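Local structure of protein yesU (Bacillus subtilis, 1OQ1) at residues C55-W67 with V211-R223. The protein is of unknown function but adopts a galectin-like, concanavalin-type beta-sandwich fold, so a role in carbohydrate recognition is conceivable though unproven. Residues are numbered along the deposited sequence; the frame is centred on the assembly and turned at random.
Sequences CPETFPDGIIVTW and VYRDFAVHQAVRR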
# COMPACT_ATOMS: atom_id res chain seq x y z
N CYS A 55 5.25 -8.06 1.80
CA CYS A 55 4.70 -9.34 2.21
C CYS A 55 5.30 -10.25 1.13
O CYS A 55 5.34 -9.88 -0.05
CB CYS A 55 3.17 -9.31 2.11
SG CYS A 55 2.36 -10.92 2.25
N PRO A 56 5.75 -11.46 1.49
CA PRO A 56 6.34 -12.33 0.47
C PRO A 56 5.41 -13.06 -0.49
O PRO A 56 5.85 -13.57 -1.53
CB PRO A 56 7.16 -13.31 1.30
CG PRO A 56 6.27 -13.52 2.50
CD PRO A 56 5.80 -12.09 2.82
N GLU A 57 4.13 -13.13 -0.15
CA GLU A 57 3.14 -13.84 -0.97
C GLU A 57 2.71 -13.16 -2.26
O GLU A 57 2.49 -11.95 -2.29
CB GLU A 57 1.89 -14.12 -0.14
CG GLU A 57 2.17 -14.81 1.18
CD GLU A 57 2.68 -16.21 0.99
OE1 GLU A 57 3.39 -16.71 1.88
OE2 GLU A 57 2.37 -16.82 -0.06
N THR A 58 2.60 -13.94 -3.33
CA THR A 58 2.13 -13.40 -4.59
C THR A 58 0.61 -13.55 -4.55
O THR A 58 0.10 -14.66 -4.38
CB THR A 58 2.65 -14.19 -5.81
OG1 THR A 58 4.07 -14.05 -5.90
CG2 THR A 58 2.01 -13.68 -7.09
N PHE A 59 -0.11 -12.44 -4.66
CA PHE A 59 -1.56 -12.51 -4.65
C PHE A 59 -2.11 -12.44 -6.06
O PHE A 59 -1.51 -11.84 -6.95
CB PHE A 59 -2.14 -11.38 -3.80
CG PHE A 59 -1.72 -11.44 -2.36
CD1 PHE A 59 -0.71 -10.62 -1.87
CD2 PHE A 59 -2.31 -12.37 -1.50
CE1 PHE A 59 -0.30 -10.70 -0.54
CE2 PHE A 59 -1.90 -12.46 -0.17
CZ PHE A 59 -0.89 -11.63 0.31
N PRO A 60 -3.25 -13.09 -6.30
CA PRO A 60 -3.86 -13.08 -7.63
C PRO A 60 -4.60 -11.77 -7.89
O PRO A 60 -4.70 -10.91 -7.00
CB PRO A 60 -4.80 -14.27 -7.58
CG PRO A 60 -5.31 -14.19 -6.16
CD PRO A 60 -4.02 -13.95 -5.38
N ASP A 61 -5.11 -11.62 -9.10
CA ASP A 61 -5.89 -10.45 -9.46
C ASP A 61 -7.28 -10.75 -8.88
O ASP A 61 -7.55 -11.89 -8.51
CB ASP A 61 -5.96 -10.32 -10.98
CG ASP A 61 -6.42 -8.95 -11.43
OD1 ASP A 61 -6.85 -8.13 -10.58
OD2 ASP A 61 -6.35 -8.69 -12.65
N GLY A 62 -8.15 -9.74 -8.82
CA GLY A 62 -9.49 -9.96 -8.31
C GLY A 62 -9.52 -10.21 -6.82
O GLY A 62 -9.95 -11.27 -6.36
N ILE A 63 -9.07 -9.23 -6.05
CA ILE A 63 -9.00 -9.36 -4.61
C ILE A 63 -9.45 -8.10 -3.87
O ILE A 63 -9.51 -7.02 -4.45
CB ILE A 63 -7.55 -9.66 -4.16
CG1 ILE A 63 -6.61 -8.58 -4.71
CG2 ILE A 63 -7.13 -11.05 -4.62
CD1 ILE A 63 -5.18 -8.64 -4.18
N ILE A 64 -9.76 -8.27 -2.59
CA ILE A 64 -10.14 -7.16 -1.73
C ILE A 64 -9.13 -7.21 -0.59
O ILE A 64 -9.03 -8.21 0.12
CB ILE A 64 -11.58 -7.31 -1.21
CG1 ILE A 64 -12.56 -7.25 -2.39
CG2 ILE A 64 -11.88 -6.20 -0.21
CD1 ILE A 64 -14.02 -7.35 -1.99
N VAL A 65 -8.38 -6.12 -0.44
CA VAL A 65 -7.33 -6.01 0.58
C VAL A 65 -7.77 -5.11 1.72
O VAL A 65 -8.20 -3.98 1.49
CB VAL A 65 -6.03 -5.44 -0.05
CG1 VAL A 65 -4.92 -5.42 0.99
CG2 VAL A 65 -5.62 -6.28 -1.25
N THR A 66 -7.66 -5.61 2.94
CA THR A 66 -8.05 -4.85 4.12
C THR A 66 -6.99 -4.86 5.21
O THR A 66 -6.19 -5.80 5.32
CB THR A 66 -9.37 -5.40 4.72
OG1 THR A 66 -9.21 -6.80 5.01
CG2 THR A 66 -10.53 -5.20 3.76
N TRP A 67 -6.97 -3.80 6.00
CA TRP A 67 -6.05 -3.68 7.11
C TRP A 67 -6.45 -2.53 8.02
O TRP A 67 -7.16 -1.61 7.59
CB TRP A 67 -4.60 -3.50 6.61
CG TRP A 67 -4.25 -2.16 6.00
CD1 TRP A 67 -3.58 -1.13 6.61
CD2 TRP A 67 -4.49 -1.73 4.65
NE1 TRP A 67 -3.39 -0.09 5.72
CE2 TRP A 67 -3.94 -0.44 4.51
CE3 TRP A 67 -5.12 -2.32 3.55
CZ2 TRP A 67 -4.00 0.28 3.30
CZ3 TRP A 67 -5.18 -1.61 2.34
CH2 TRP A 67 -4.62 -0.33 2.24
N VAL A 211 0.87 2.35 13.13
CA VAL A 211 0.59 1.00 13.61
C VAL A 211 -0.35 0.30 12.65
O VAL A 211 -1.33 0.90 12.18
CB VAL A 211 -0.06 1.04 15.02
CG1 VAL A 211 -0.41 -0.37 15.47
CG2 VAL A 211 0.90 1.69 16.01
N TYR A 212 -0.05 -0.95 12.34
CA TYR A 212 -0.86 -1.74 11.42
C TYR A 212 -1.32 -3.04 12.09
O TYR A 212 -0.59 -3.62 12.90
CB TYR A 212 -0.06 -2.09 10.16
CG TYR A 212 0.54 -0.90 9.45
CD1 TYR A 212 1.68 -0.27 9.95
CD2 TYR A 212 -0.02 -0.41 8.27
CE1 TYR A 212 2.24 0.83 9.29
CE2 TYR A 212 0.53 0.69 7.61
CZ TYR A 212 1.66 1.31 8.13
OH TYR A 212 2.20 2.39 7.49
N ARG A 213 -2.52 -3.48 11.74
CA ARG A 213 -3.09 -4.71 12.30
C ARG A 213 -4.04 -5.39 11.32
O ARG A 213 -4.56 -4.76 10.41
CB ARG A 213 -3.86 -4.39 13.57
CG ARG A 213 -3.06 -4.39 14.85
CD ARG A 213 -3.26 -5.70 15.57
NE ARG A 213 -3.24 -5.52 17.02
CZ ARG A 213 -3.68 -6.43 17.88
NH1 ARG A 213 -4.17 -7.59 17.44
NH2 ARG A 213 -3.63 -6.19 19.19
N ASP A 214 -4.24 -6.69 11.53
CA ASP A 214 -5.16 -7.50 10.73
C ASP A 214 -5.18 -7.27 9.23
O ASP A 214 -6.17 -6.81 8.67
CB ASP A 214 -6.59 -7.35 11.27
CG ASP A 214 -6.68 -7.64 12.76
OD1 ASP A 214 -5.93 -8.52 13.25
OD2 ASP A 214 -7.52 -7.01 13.44
N PHE A 215 -4.06 -7.60 8.59
CA PHE A 215 -3.90 -7.46 7.15
C PHE A 215 -4.49 -8.72 6.49
O PHE A 215 -4.03 -9.84 6.76
CB PHE A 215 -2.41 -7.32 6.84
CG PHE A 215 -2.05 -7.46 5.39
CD1 PHE A 215 -2.77 -6.79 4.40
CD2 PHE A 215 -0.95 -8.22 5.01
CE1 PHE A 215 -2.40 -6.88 3.06
CE2 PHE A 215 -0.57 -8.32 3.67
CZ PHE A 215 -1.30 -7.64 2.69
N ALA A 216 -5.50 -8.55 5.65
CA ALA A 216 -6.13 -9.70 5.01
C ALA A 216 -6.42 -9.48 3.53
O ALA A 216 -6.57 -8.35 3.08
CB ALA A 216 -7.42 -10.04 5.74
N VAL A 217 -6.49 -10.59 2.79
CA VAL A 217 -6.79 -10.57 1.37
C VAL A 217 -7.88 -11.60 1.08
O VAL A 217 -7.73 -12.78 1.39
CB VAL A 217 -5.53 -10.93 0.52
CG1 VAL A 217 -5.86 -10.84 -0.97
CG2 VAL A 217 -4.38 -10.00 0.86
N HIS A 218 -8.99 -11.14 0.51
CA HIS A 218 -10.11 -12.01 0.16
C HIS A 218 -10.35 -11.95 -1.34
O HIS A 218 -9.92 -11.01 -2.01
CB HIS A 218 -11.39 -11.56 0.87
CG HIS A 218 -11.39 -11.78 2.35
ND1 HIS A 218 -12.06 -12.83 2.95
CD2 HIS A 218 -10.82 -11.08 3.36
CE1 HIS A 218 -11.90 -12.77 4.26
NE2 HIS A 218 -11.15 -11.71 4.54
N GLN A 219 -11.03 -12.96 -1.87
CA GLN A 219 -11.36 -12.99 -3.29
C GLN A 219 -12.38 -11.87 -3.51
O GLN A 219 -13.25 -11.65 -2.66
CB GLN A 219 -12.01 -14.32 -3.66
CG GLN A 219 -11.05 -15.49 -3.84
CD GLN A 219 -10.29 -15.41 -5.14
OE1 GLN A 219 -10.87 -15.14 -6.20
NE2 GLN A 219 -8.99 -15.66 -5.09
N ALA A 220 -12.29 -11.17 -4.63
CA ALA A 220 -13.24 -10.10 -4.92
C ALA A 220 -14.41 -10.70 -5.71
O ALA A 220 -14.21 -11.31 -6.76
CB ALA A 220 -12.58 -8.99 -5.74
N VAL A 221 -15.62 -10.52 -5.19
CA VAL A 221 -16.81 -11.04 -5.85
C VAL A 221 -17.61 -9.88 -6.43
O VAL A 221 -18.20 -9.08 -5.70
CB VAL A 221 -17.70 -11.82 -4.87
CG1 VAL A 221 -18.95 -12.32 -5.59
CG2 VAL A 221 -16.91 -12.99 -4.30
N ARG A 222 -17.64 -9.80 -7.76
CA ARG A 222 -18.37 -8.73 -8.42
C ARG A 222 -19.84 -9.08 -8.56
O ARG A 222 -20.18 -10.15 -9.06
CB ARG A 222 -17.76 -8.46 -9.81
CG ARG A 222 -18.42 -7.31 -10.54
CD ARG A 222 -17.72 -7.00 -11.85
NE ARG A 222 -17.58 -8.17 -12.71
CZ ARG A 222 -17.53 -8.13 -14.03
NH1 ARG A 222 -17.60 -6.96 -14.66
NH2 ARG A 222 -17.40 -9.24 -14.73
N ARG A 223 -20.70 -8.18 -8.10
CA ARG A 223 -22.14 -8.40 -8.19
C ARG A 223 -22.70 -7.70 -9.43
O ARG A 223 -21.98 -6.87 -10.01
CB ARG A 223 -22.83 -7.88 -6.93
CG ARG A 223 -22.65 -8.76 -5.69
CD ARG A 223 -23.32 -10.12 -5.88
NE ARG A 223 -23.17 -11.00 -4.73
CZ ARG A 223 -23.78 -10.83 -3.56
NH1 ARG A 223 -24.60 -9.80 -3.37
NH2 ARG A 223 -23.58 -11.70 -2.57
OXT ARG A 223 -23.86 -7.97 -9.81
O HOH W 1 -9.02 -14.12 -7.55
O HOH W 2 -8.67 -6.92 7.63
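Antiparallel strand pairing joins I64 and T66 of strand 63-73 to H218 and A216 of the C-terminal strand 209-222, within one sheet of the beta-sandwich. Each of these hydrogen-bonded pairs closes two nearly straight backbone bonds; I64 N reaches H218 O at 2.8 Å and T66 N reaches A216 O at 3.0 Å. A fifth, from A220 N to G62 O, comes from above the carbonyl plane, 51° out of it. On the other side of strand 63-73, G62 and I63 both face K167 of strand 161-168, a G1 beta bulge.

V65, V217 and F215 face the sandwich interior. With CG1 anti to the backbone N (chi1 -176°), V65 sets that methyl at the edge of the F215 ring, in its plane, V65 CG1 lying 3.6 Å from F215 CE1. V217 divides its branches: V217 CG1 lies 3.8 Å from I63 CB, while V217 CG2 sits over one face of the F59 ring, 3.9 Å from its centroid, a CH-pi contact. The loop leading into strand 63-73 thus adds the F59 ring to the core, and F202, on strand 199-205 of the opposing sheet, meets the rings of F215 and W67 edge-to-face.

On the other face, I64 CG1 packs 3.8 Å from A220 CB. Water 2 lies 2.7 Å from T66 OG1 and donates a hydrogen bond to D214 O, bridging the two strands just past the T66-A216 pair. Two antiparallel sheets packed face to face around such a core fit the galectin-like, concanavalin-type sandwich of this protein.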